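Local coordinates for protein phospholethanolamine N-methyltransferase 2 (Haemonchus contortus, PDB 4KRI) that probably catalyses S-adenosylmethionine-dependent methylation of phosphomonomethylethanolamine on the way to phosphocholine in a parasitic nematode, at residues P31-D34 with Q35-A38; F176-F179 with L180-Q184; R264-K267 with E268-A271; I302-T305 with D306-F309; F398-N401 with A402-L406. All coordinates share one frame; numbering follows the deposited sequence.

Contact 1: P31-D34 with Q35-A38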
# COMPACT_ATOMS: atom_id res chain seq x y z
N PRO A 31 6.99 27.48 4.63
CA PRO A 31 7.65 28.74 4.25
C PRO A 31 6.80 29.64 3.37
O PRO A 31 7.07 30.84 3.29
CB PRO A 31 8.90 28.26 3.49
CG PRO A 31 8.51 26.93 2.94
CD PRO A 31 7.60 26.31 3.98
N GLN A 32 5.78 29.09 2.71
CA GLN A 32 4.92 29.90 1.84
C GLN A 32 3.67 30.40 2.58
O GLN A 32 2.81 29.61 2.97
CB GLN A 32 4.54 29.12 0.58
CG GLN A 32 3.50 29.80 -0.31
CD GLN A 32 3.92 31.19 -0.80
OE1 GLN A 32 3.20 32.17 -0.59
NE2 GLN A 32 5.07 31.26 -1.47
N ASP A 33 3.58 31.72 2.77
CA ASP A 33 2.58 32.30 3.66
C ASP A 33 1.13 32.03 3.28
O ASP A 33 0.28 31.81 4.14
CB ASP A 33 2.83 33.81 3.81
CG ASP A 33 4.16 34.11 4.47
OD1 ASP A 33 4.90 34.97 3.94
OD2 ASP A 33 4.46 33.49 5.51
N ASP A 34 0.84 32.03 1.98
CA ASP A 34 -0.53 31.78 1.53
C ASP A 34 -1.01 30.36 1.84
O ASP A 34 -2.13 30.17 2.31
CB ASP A 34 -0.66 32.11 0.05
CG ASP A 34 -0.36 33.57 -0.25
OD1 ASP A 34 -0.89 34.46 0.47
OD2 ASP A 34 0.41 33.84 -1.20
N GLN A 35 -0.17 29.36 1.58
CA GLN A 35 -0.51 27.98 1.94
C GLN A 35 -0.66 27.82 3.45
O GLN A 35 -1.57 27.14 3.93
CB GLN A 35 0.52 27.00 1.37
CG GLN A 35 0.55 26.97 -0.16
CD GLN A 35 1.83 26.36 -0.72
OE1 GLN A 35 2.64 25.80 0.02
NE2 GLN A 35 2.02 26.48 -2.03
N ARG A 36 0.24 28.46 4.20
CA ARG A 36 0.20 28.42 5.67
C ARG A 36 -1.11 28.98 6.23
O ARG A 36 -1.71 28.39 7.14
CB ARG A 36 1.41 29.16 6.25
CG ARG A 36 1.48 29.16 7.77
CD ARG A 36 1.06 30.51 8.34
NE ARG A 36 1.83 31.59 7.74
CZ ARG A 36 1.60 32.88 7.97
NH1 ARG A 36 0.62 33.25 8.79
NH2 ARG A 36 2.36 33.81 7.39
N LYS A 37 -1.56 30.11 5.69
CA LYS A 37 -2.81 30.71 6.13
C LYS A 37 -4.03 29.87 5.75
O LYS A 37 -5.02 29.82 6.49
CB LYS A 37 -2.94 32.12 5.57
CG LYS A 37 -1.92 33.09 6.11
CD LYS A 37 -1.85 34.32 5.22
CE LYS A 37 -0.88 35.35 5.77
NZ LYS A 37 -0.93 36.59 4.97
N ALA A 38 -3.97 29.23 4.58
CA ALA A 38 -5.02 28.30 4.16
C ALA A 38 -5.15 27.13 5.14
O ALA A 38 -6.25 26.66 5.41
CB ALA A 38 -4.73 27.78 2.76
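The first turn of helix 33-40, the helix that links the parallel strands 25-29 and 48-52, is stitched by an i to i+3 salt bridge between Asp33 and Arg36. Asp33 OD2 lies 2.8 Å from Arg36 NH2. The oxygen sits in the guanidinium plane, at its edge, so the N-H points almost straight at it (165°), yet the nitrogen approaches from above the carboxylate plane and the two flat groups stand nearly perpendicular. Bends at chi2 and chi3 of Arg36 fold its chain back along the helix, alongside Asp33 and pointing the same way. The guanidinium also makes a cation-pi contact with Phe51, which ties the helix to strand 48-52.

Gln32 is the N-cap residue; its carbonyl O opens the helical bonding by accepting Arg36 N at 3.1 Å, and Asp33 O takes Lys37 N at 2.9 Å. On another side of the turn the side chains of Gln32 and Gln35 cross at about a right angle, CG of the former packing 3.8 Å from CD of the latter. Lys37 runs its extended aliphatic chain past the Asp33 carbonyl, with CG only 3.2 Å from Asp33 O.

Contact 2: F176-F179 with L180-Q184. With SAH (S-adenosyl-L-homocysteine), chain D; 1SH (2-(methylamino)ethyl dihydrogen phosphate), chain E.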
# COMPACT_ATOMS: atom_id res chain seq x y z
N PHE A 176 5.61 -5.88 9.87
CA PHE A 176 5.01 -6.54 8.71
C PHE A 176 5.53 -5.89 7.43
O PHE A 176 5.94 -6.58 6.50
CB PHE A 176 3.48 -6.42 8.81
CG PHE A 176 2.73 -7.17 7.73
CD1 PHE A 176 3.30 -8.24 7.06
CD2 PHE A 176 1.44 -6.78 7.39
CE1 PHE A 176 2.60 -8.92 6.07
CE2 PHE A 176 0.73 -7.45 6.41
CZ PHE A 176 1.32 -8.52 5.74
N ARG A 177 5.53 -4.55 7.40
CA ARG A 177 6.01 -3.80 6.24
C ARG A 177 7.47 -4.14 5.96
O ARG A 177 7.85 -4.39 4.81
CB ARG A 177 5.86 -2.29 6.47
CG ARG A 177 6.06 -1.44 5.22
CD ARG A 177 5.98 0.07 5.53
NE ARG A 177 7.11 0.52 6.34
CZ ARG A 177 8.26 0.99 5.86
NH1 ARG A 177 8.44 1.09 4.55
NH2 ARG A 177 9.23 1.36 6.68
N ASP A 178 8.28 -4.17 7.01
CA ASP A 178 9.71 -4.43 6.83
C ASP A 178 9.95 -5.87 6.40
O ASP A 178 10.84 -6.15 5.61
CB ASP A 178 10.50 -4.09 8.09
CG ASP A 178 10.65 -2.59 8.31
OD1 ASP A 178 10.51 -1.83 7.33
OD2 ASP A 178 10.93 -2.19 9.46
N PHE A 179 9.14 -6.78 6.93
CA PHE A 179 9.22 -8.18 6.53
C PHE A 179 8.99 -8.35 5.02
O PHE A 179 9.73 -9.07 4.36
CB PHE A 179 8.22 -9.03 7.30
CG PHE A 179 8.08 -10.42 6.76
CD1 PHE A 179 9.06 -11.37 7.00
CD2 PHE A 179 6.98 -10.78 6.01
CE1 PHE A 179 8.94 -12.66 6.49
CE2 PHE A 179 6.85 -12.06 5.50
CZ PHE A 179 7.83 -13.00 5.74
N LEU A 180 7.95 -7.69 4.51
CA LEU A 180 7.63 -7.73 3.08
C LEU A 180 8.78 -7.14 2.25
O LEU A 180 9.22 -7.75 1.27
CB LEU A 180 6.34 -6.95 2.80
CG LEU A 180 5.03 -7.50 3.38
CD1 LEU A 180 3.90 -6.48 3.28
CD2 LEU A 180 4.65 -8.77 2.65
N ASP A 181 9.28 -5.97 2.65
CA ASP A 181 10.31 -5.25 1.90
C ASP A 181 11.69 -5.92 1.97
O ASP A 181 12.53 -5.71 1.08
CB ASP A 181 10.45 -3.81 2.40
CG ASP A 181 9.33 -2.89 1.89
OD1 ASP A 181 8.75 -3.16 0.82
OD2 ASP A 181 9.06 -1.87 2.57
N ARG A 182 11.94 -6.70 3.02
CA ARG A 182 13.28 -7.25 3.24
C ARG A 182 13.43 -8.70 2.82
O ARG A 182 14.54 -9.22 2.73
CB ARG A 182 13.72 -7.09 4.71
CG ARG A 182 13.92 -5.63 5.16
CD ARG A 182 14.21 -5.55 6.66
NE ARG A 182 14.16 -4.17 7.16
CZ ARG A 182 14.23 -3.84 8.44
NH1 ARG A 182 14.35 -4.78 9.37
NH2 ARG A 182 14.18 -2.56 8.80
N THR A 183 12.30 -9.36 2.57
CA THR A 183 12.33 -10.79 2.27
C THR A 183 11.77 -11.11 0.89
O THR A 183 12.51 -11.19 -0.08
CB THR A 183 11.56 -11.60 3.34
OG1 THR A 183 11.82 -11.04 4.63
CG2 THR A 183 11.99 -13.05 3.31
N GLN A 184 10.46 -11.28 0.81
CA GLN A 184 9.84 -11.70 -0.44
C GLN A 184 9.85 -10.60 -1.50
O GLN A 184 10.07 -10.86 -2.68
CB GLN A 184 8.40 -12.18 -0.20
CG GLN A 184 7.74 -12.76 -1.45
CD GLN A 184 6.40 -13.43 -1.18
OE1 GLN A 184 5.83 -13.30 -0.10
NE2 GLN A 184 5.90 -14.16 -2.17
N SAH D . -2.25 -7.43 -7.13
CA SAH D . -0.90 -7.32 -7.73
CB SAH D . 0.20 -7.62 -6.64
CG SAH D . 0.29 -9.05 -6.10
SD SAH D . 1.57 -9.22 -4.81
C SAH D . -0.78 -8.14 -8.96
O SAH D . -1.76 -8.72 -9.40
OXT SAH D . 0.22 -8.03 -9.64
C5' SAH D . 0.77 -8.99 -3.21
C4' SAH D . 0.82 -7.67 -2.69
O4' SAH D . -0.04 -7.60 -1.52
C3' SAH D . 2.17 -7.34 -2.19
O3' SAH D . 2.66 -6.22 -2.90
C2' SAH D . 2.01 -7.02 -0.78
O2' SAH D . 2.85 -5.97 -0.36
C1' SAH D . 0.56 -6.67 -0.68
N9 SAH D . 0.03 -6.73 0.72
C8 SAH D . 0.10 -7.78 1.57
N7 SAH D . -0.56 -7.45 2.69
C5 SAH D . -1.06 -6.20 2.55
C6 SAH D . -1.82 -5.37 3.38
N6 SAH D . -2.20 -5.77 4.64
N1 SAH D . -2.16 -4.15 2.91
C2 SAH D . -1.80 -3.74 1.69
N3 SAH D . -1.08 -4.52 0.86
C4 SAH D . -0.69 -5.74 1.27
O4 1SH E . 4.39 -18.10 -5.41
P1 1SH E . 5.17 -17.25 -4.41
O1 1SH E . 5.03 -17.75 -3.03
O3 1SH E . 6.69 -17.22 -4.82
O2 1SH E . 4.57 -15.78 -4.44
C1 1SH E . 4.46 -15.16 -5.61
C2 1SH E . 3.68 -13.85 -5.60
N1 1SH E . 2.27 -13.93 -5.31
C3 1SH E . 1.78 -12.60 -5.19
O HOH W 1 10.75 -1.42 4.84
O HOH W 2 8.24 -11.17 2.77
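Phe179 O is gripped by Thr183 and a water near the C-terminal end of helix 176-184, where the backbone widens into a pi-type turn. Thr183 OG1 donates to it at 2.9 Å, in the carbonyl plane on a lone pair, while Thr183 N adds a weak bond. Water 2 also donates to this oxygen and accepts from Gln184 N at 3.0 Å, bridging the widened turn.

One flank of the helix carries a network of charges. The Asp178 carboxylate and the Arg182 guanidinium are stacked, their planes 11° apart, with OD2 3.3 Å from NH2; no N-H points at that oxygen, so the attraction is of charge alone. Arg177 makes its stronger salt bridges to Asp120 and Asp123, and its pairing with Asp181 OD2 is long. Asp181 itself accepts from Ser254 and Thr255.

Another flank lines the cofactor pocket. Leu180 CD1 sits over one face of the Phe176 ring, 4.2 Å from its centroid, a CH-pi contact. CG of Phe176 is anti to the backbone N (chi1 -175°), which carries the ring to the adenine, CZ lying 3.7 Å from SAH N7. Gln184 NE2, hydrogen-bonded to the hydroxyls of Tyr193 and Tyr347, comes within 3.1 Å of O2, the ester oxygen of 1SH.

Contact 3: R264-K267 with E268-A271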
# COMPACT_ATOMS: atom_id res chain seq x y z
N ARG A 264 5.97 4.36 -12.63
CA ARG A 264 5.41 4.01 -13.92
C ARG A 264 4.18 4.84 -14.29
O ARG A 264 4.04 5.26 -15.43
CB ARG A 264 5.17 2.51 -14.03
CG ARG A 264 6.49 1.76 -14.13
CD ARG A 264 6.31 0.26 -14.17
NE ARG A 264 7.61 -0.40 -14.04
CZ ARG A 264 7.80 -1.71 -14.11
NH1 ARG A 264 6.78 -2.52 -14.33
NH2 ARG A 264 9.03 -2.20 -13.97
N VAL A 265 3.31 5.11 -13.32
CA VAL A 265 2.17 5.95 -13.65
C VAL A 265 2.59 7.41 -13.84
O VAL A 265 2.02 8.11 -14.68
CB VAL A 265 1.00 5.80 -12.64
CG1 VAL A 265 1.36 6.45 -11.31
CG2 VAL A 265 -0.28 6.44 -13.22
N HIS A 266 3.60 7.87 -13.09
CA HIS A 266 4.07 9.24 -13.25
C HIS A 266 4.67 9.45 -14.65
O HIS A 266 4.53 10.52 -15.25
CB HIS A 266 5.10 9.59 -12.17
CG HIS A 266 5.62 10.98 -12.25
ND1 HIS A 266 4.95 12.07 -11.74
CD2 HIS A 266 6.77 11.47 -12.79
CE1 HIS A 266 5.65 13.17 -11.96
NE2 HIS A 266 6.76 12.83 -12.58
N LYS A 267 5.33 8.43 -15.16
CA LYS A 267 5.94 8.54 -16.48
C LYS A 267 4.93 8.39 -17.61
O LYS A 267 5.00 9.11 -18.62
CB LYS A 267 7.06 7.52 -16.63
CG LYS A 267 8.27 7.87 -15.79
CD LYS A 267 9.47 7.02 -16.17
CE LYS A 267 10.69 7.38 -15.32
NZ LYS A 267 11.52 6.18 -15.04
N GLU A 268 3.99 7.48 -17.44
CA GLU A 268 3.05 7.11 -18.50
C GLU A 268 1.78 7.97 -18.49
O GLU A 268 1.20 8.26 -19.54
CB GLU A 268 2.72 5.61 -18.40
CG GLU A 268 3.91 4.72 -18.78
CD GLU A 268 3.85 3.29 -18.23
OE1 GLU A 268 2.80 2.88 -17.68
OE2 GLU A 268 4.86 2.57 -18.35
N LYS A 269 1.38 8.38 -17.28
CA LYS A 269 0.29 9.34 -17.05
C LYS A 269 -1.12 8.78 -17.36
O LYS A 269 -1.51 8.61 -18.51
CB LYS A 269 0.57 10.68 -17.75
CG LYS A 269 1.99 11.20 -17.47
CD LYS A 269 2.11 12.71 -17.54
CE LYS A 269 3.51 13.19 -17.12
NZ LYS A 269 3.78 13.09 -15.63
N ASP A 270 -1.85 8.46 -16.30
CA ASP A 270 -3.25 8.08 -16.43
C ASP A 270 -3.96 8.57 -15.17
O ASP A 270 -3.78 7.98 -14.10
CB ASP A 270 -3.39 6.57 -16.58
CG ASP A 270 -4.82 6.13 -16.91
OD1 ASP A 270 -5.78 6.84 -16.54
OD2 ASP A 270 -4.99 5.07 -17.56
N ALA A 271 -4.74 9.64 -15.29
CA ALA A 271 -5.36 10.26 -14.12
C ALA A 271 -6.46 9.41 -13.49
O ALA A 271 -7.00 9.79 -12.44
CB ALA A 271 -5.89 11.65 -14.43
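The last turn of helix 255-268 closes with Glu268 N donating to Arg264 O at 3.0 Å and Lys269 N to Val265 O at 2.7 Å, after which positive phi at Lys269 (71°) turns the chain out of the helix. From there the Lys269 side chain curls back: a final bend at chi4 (-73°) brings NZ to 2.7 Å from His266 O, in the plane of that carbonyl. The same ammonium nitrogen stands over the centre of the His266 imidazole, about 4.1 Å above its plane, and has a further acceptor in Gln152 O. His266 ND1 in turn is bonded to Trp154 N, so lysine and histidine, lying side by side and pointing the same way, both reach the segment that precedes strand 156-166.

Within the Rossmann-like methyltransferase fold this is the exit of a helix toward strand 273-277. Glu268 lays its extended chain past the Arg264 carbonyl, CB being 3.3 Å from Arg264 O, and sends OE1 to a salt bridge with Arg238 of helix 235-244. Arg264 carries its guanidinium away from the turn to Glu194 and Asn200. On the buried side, Val265 places CG2 3.9 Å from Asp270 O.

Contact 4: I302-T305 with D306-F309; sequences IKDT and DKLF. With SAH (S-adenosyl-L-homocysteine), chain D.
Hydrogen bonds at Asp304 and Thr305 start the helix that runs to residue 315. Asp304 OD1 accepts Lys307 N at 3.1 Å, the donor coming from well above the carboxylate plane along a fairly straight N-H (161°). Asp304 O takes Leu308 N, and Thr305 O takes Phe309 N at 2.8 Å. Two waters also serve Asp304 OD1: water 3 links it to Asp306 N, and water 4 lies between it and Asp306 OD1, so this one carboxylate oxygen meets an amide and both waters.

Apolar contacts lie on the buried side. Thr305 CG2 covers one face of the Phe309 ring, offset toward its rim and 4.0 Å from the centroid, a CH-pi contact between side chains that run alongside each other; helix 352-362 packs against both through Ile358. With chi1 at -45°, Thr305 OG1 lies beside the backbone N, which leaves CG2 anti to that N and facing the ring. Ile302 and Leu308 cross at about a right angle, CD1 of the isoleucine meeting CD2 of the leucine at 4.0 Å.

Ligand packing falls to Ile302 CD1, 3.6 Å from SAH N6. Asp304, also the centre of an inverse gamma turn, caps the helix through OD1 as a typical aspartate N-cap, set just after an adenine-contacting residue of the cofactor pocket.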
# COMPACT_ATOMS: atom_id res chain seq x y z
N ILE A 302 -2.47 -11.85 4.76
CA ILE A 302 -3.22 -11.17 5.82
C ILE A 302 -3.86 -12.15 6.79
O ILE A 302 -4.69 -12.97 6.39
CB ILE A 302 -4.29 -10.26 5.20
CG1 ILE A 302 -3.61 -9.16 4.39
CG2 ILE A 302 -5.16 -9.64 6.29
CD1 ILE A 302 -4.58 -8.27 3.60
N LYS A 303 -3.48 -12.05 8.06
CA LYS A 303 -3.97 -12.99 9.07
C LYS A 303 -5.44 -12.75 9.40
O LYS A 303 -6.24 -13.70 9.36
CB LYS A 303 -3.12 -12.89 10.34
CG LYS A 303 -3.54 -13.84 11.46
CD LYS A 303 -2.58 -13.78 12.63
CE LYS A 303 -2.98 -14.79 13.69
NZ LYS A 303 -2.05 -14.81 14.85
N ASP A 304 -5.79 -11.51 9.72
CA ASP A 304 -7.14 -11.23 10.20
C ASP A 304 -8.13 -11.04 9.06
O ASP A 304 -8.53 -9.92 8.74
CB ASP A 304 -7.16 -9.98 11.10
CG ASP A 304 -8.37 -9.94 12.03
OD1 ASP A 304 -9.39 -10.60 11.73
OD2 ASP A 304 -8.29 -9.26 13.07
N THR A 305 -8.56 -12.15 8.46
CA THR A 305 -9.53 -12.09 7.36
C THR A 305 -10.86 -11.44 7.77
O THR A 305 -11.45 -10.66 7.00
CB THR A 305 -9.81 -13.49 6.79
OG1 THR A 305 -8.56 -14.18 6.62
CG2 THR A 305 -10.51 -13.39 5.45
N ASP A 306 -11.34 -11.75 8.98
CA ASP A 306 -12.56 -11.11 9.50
C ASP A 306 -12.48 -9.58 9.48
O ASP A 306 -13.41 -8.90 9.03
CB ASP A 306 -12.86 -11.60 10.92
CG ASP A 306 -14.09 -10.93 11.53
OD1 ASP A 306 -13.92 -9.91 12.25
OD2 ASP A 306 -15.22 -11.42 11.30
N LYS A 307 -11.38 -9.04 10.00
CA LYS A 307 -11.22 -7.59 10.03
C LYS A 307 -11.18 -7.04 8.61
O LYS A 307 -11.82 -6.04 8.32
CB LYS A 307 -9.96 -7.18 10.81
CG LYS A 307 -9.72 -5.67 10.80
CD LYS A 307 -8.39 -5.29 11.45
CE LYS A 307 -8.48 -5.29 12.96
NZ LYS A 307 -7.36 -4.51 13.58
N LEU A 308 -10.42 -7.71 7.74
CA LEU A 308 -10.30 -7.26 6.36
C LEU A 308 -11.65 -7.24 5.67
O LEU A 308 -12.00 -6.27 5.01
CB LEU A 308 -9.36 -8.18 5.58
CG LEU A 308 -9.20 -7.79 4.11
CD1 LEU A 308 -8.45 -6.48 3.96
CD2 LEU A 308 -8.49 -8.91 3.38
N PHE A 309 -12.41 -8.32 5.84
CA PHE A 309 -13.72 -8.40 5.19
C PHE A 309 -14.69 -7.35 5.71
O PHE A 309 -15.48 -6.80 4.94
CB PHE A 309 -14.33 -9.81 5.29
CG PHE A 309 -13.82 -10.78 4.24
CD1 PHE A 309 -12.55 -10.64 3.68
CD2 PHE A 309 -14.63 -11.81 3.79
CE1 PHE A 309 -12.09 -11.53 2.72
CE2 PHE A 309 -14.17 -12.71 2.82
CZ PHE A 309 -12.90 -12.56 2.28
N SAH D . -2.25 -7.43 -7.13
CA SAH D . -0.90 -7.32 -7.73
CB SAH D . 0.20 -7.62 -6.64
CG SAH D . 0.29 -9.05 -6.10
SD SAH D . 1.57 -9.22 -4.81
C SAH D . -0.78 -8.14 -8.96
O SAH D . -1.76 -8.72 -9.40
OXT SAH D . 0.22 -8.03 -9.64
C5' SAH D . 0.77 -8.99 -3.21
C4' SAH D . 0.82 -7.67 -2.69
O4' SAH D . -0.04 -7.60 -1.52
C3' SAH D . 2.17 -7.34 -2.19
O3' SAH D . 2.66 -6.22 -2.90
C2' SAH D . 2.01 -7.02 -0.78
O2' SAH D . 2.85 -5.97 -0.36
C1' SAH D . 0.56 -6.67 -0.68
N9 SAH D . 0.03 -6.73 0.72
C8 SAH D . 0.10 -7.78 1.57
N7 SAH D . -0.56 -7.45 2.69
C5 SAH D . -1.06 -6.20 2.55
C6 SAH D . -1.82 -5.37 3.38
N6 SAH D . -2.20 -5.77 4.64
N1 SAH D . -2.16 -4.15 2.91
C2 SAH D . -1.80 -3.74 1.69
N3 SAH D . -1.08 -4.52 0.86
C4 SAH D . -0.69 -5.74 1.27
O HOH W 3 -10.21 -13.63 10.86
O HOH W 4 -11.43 -9.49 13.72

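Contact 5: F398-N401 with A402-L406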
# COMPACT_ATOMS: atom_id res chain seq x y z
N PHE A 398 19.61 -10.78 -14.15
CA PHE A 398 19.63 -11.20 -12.75
C PHE A 398 20.69 -12.27 -12.49
O PHE A 398 21.27 -12.81 -13.43
CB PHE A 398 18.26 -11.73 -12.31
CG PHE A 398 17.11 -10.83 -12.68
CD1 PHE A 398 16.66 -9.86 -11.80
CD2 PHE A 398 16.48 -10.97 -13.91
CE1 PHE A 398 15.59 -9.04 -12.15
CE2 PHE A 398 15.42 -10.15 -14.27
CZ PHE A 398 14.98 -9.18 -13.38
N SER A 399 20.91 -12.58 -11.21
CA SER A 399 21.93 -13.55 -10.83
C SER A 399 21.48 -14.99 -11.08
O SER A 399 20.30 -15.26 -11.31
CB SER A 399 22.32 -13.39 -9.36
OG SER A 399 21.38 -14.00 -8.49
N GLN A 400 22.45 -15.91 -11.04
CA GLN A 400 22.18 -17.33 -11.14
C GLN A 400 21.34 -17.80 -9.94
O GLN A 400 20.47 -18.65 -10.07
CB GLN A 400 23.49 -18.11 -11.18
CG GLN A 400 23.33 -19.61 -11.34
CD GLN A 400 22.81 -19.99 -12.71
OE1 GLN A 400 23.17 -19.36 -13.71
NE2 GLN A 400 21.97 -21.01 -12.77
N ASN A 401 21.63 -17.23 -8.77
CA ASN A 401 20.90 -17.58 -7.54
C ASN A 401 19.42 -17.23 -7.66
O ASN A 401 18.55 -17.97 -7.19
CB ASN A 401 21.51 -16.86 -6.33
CG ASN A 401 22.84 -17.45 -5.91
OD1 ASN A 401 23.18 -18.58 -6.27
ND2 ASN A 401 23.60 -16.69 -5.12
N ALA A 402 19.14 -16.08 -8.27
CA ALA A 402 17.76 -15.66 -8.51
C ALA A 402 17.08 -16.61 -9.48
O ALA A 402 15.93 -17.02 -9.26
CB ALA A 402 17.74 -14.24 -9.05
N TYR A 403 17.79 -16.96 -10.55
CA TYR A 403 17.25 -17.87 -11.57
C TYR A 403 16.86 -19.24 -11.01
O TYR A 403 15.75 -19.72 -11.26
CB TYR A 403 18.24 -18.04 -12.74
CG TYR A 403 17.73 -19.05 -13.75
CD1 TYR A 403 16.73 -18.70 -14.66
CD2 TYR A 403 18.23 -20.34 -13.79
CE1 TYR A 403 16.25 -19.63 -15.58
CE2 TYR A 403 17.76 -21.26 -14.70
CZ TYR A 403 16.77 -20.90 -15.59
OH TYR A 403 16.30 -21.83 -16.50
N ASP A 404 17.77 -19.87 -10.28
CA ASP A 404 17.48 -21.19 -9.72
C ASP A 404 16.32 -21.15 -8.73
O ASP A 404 15.52 -22.09 -8.65
CB ASP A 404 18.73 -21.79 -9.08
CG ASP A 404 19.87 -22.01 -10.07
OD1 ASP A 404 19.57 -22.22 -11.27
OD2 ASP A 404 21.05 -21.96 -9.66
N GLY A 405 16.21 -20.05 -7.98
CA GLY A 405 15.12 -19.87 -7.04
C GLY A 405 13.75 -19.81 -7.71
O GLY A 405 12.75 -20.27 -7.15
N LEU A 406 13.71 -19.24 -8.91
CA LEU A 406 12.47 -19.22 -9.67
C LEU A 406 12.13 -20.62 -10.18
O LEU A 406 10.99 -21.08 -10.07
CB LEU A 406 12.55 -18.25 -10.85
CG LEU A 406 12.32 -16.76 -10.65
CD1 LEU A 406 12.23 -16.07 -12.00
CD2 LEU A 406 11.06 -16.50 -9.82
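Ser399 OG accepts the N-H of Ala402 at 3.1 Å, a side-chain N-cap that satisfies one of the amides left without a carbonyl partner in the first turn of a helix. Its chi1 of 80° places OG between the backbone N and the carbonyl carbon, facing that amide, and the bond is fairly straight at 159°. The next donors find backbone acceptors four residues back: Tyr403 N meets Ser399 O at 3.1 Å, Asp404 N meets Gln400 O at 3.0 Å and Gly405 N meets Asn401 O at 3.2 Å.

Beyond the backbone, Gln400 turns its amide toward Asp404, one helical turn on. NE2 stands 3.1 Å from Asp404 OD1 and 3.4 Å from Asp404 OD2, a forked but weak pair of bonds in which the amide and carboxylate planes are turned 55° apart. The bend at chi2 of Gln400 makes this reach possible. Tyr403 OH has a weak bond to Ile387 O.

Just ahead of the cap, Phe398 CB packs 4.1 Å from Ala402 CB, while its ring stacks on Phe394 and touches Phe191. The start of helix 400-418 is thereby set against helices 391-395 and 187-197, with Tyr403 packing on Lys391 and Leu395.

All five contacts illustrate how short-range side-chain bonds shape helices: three at helix starts (contacts 1, 4 and 5), one at a helix exit (contact 3) and one along a whole short helix (contact 2). Contacts 2 and 4 share the cofactor: they meet SAH from separate segments and come within about 5 Å of each other at their nearest atoms, though their centres are 19 Å apart. Contact 2 also reaches the phosphate substrate; in contact 5, Gly405 lies about 9 Å from it. Contact 3 belongs to the same methyltransferase domain as contact 4 but lies across the chain's centre from it, and Arg264 remains about 10 Å from SAH. Contact 1 is remote, its centre 38 Å from that of contact 2.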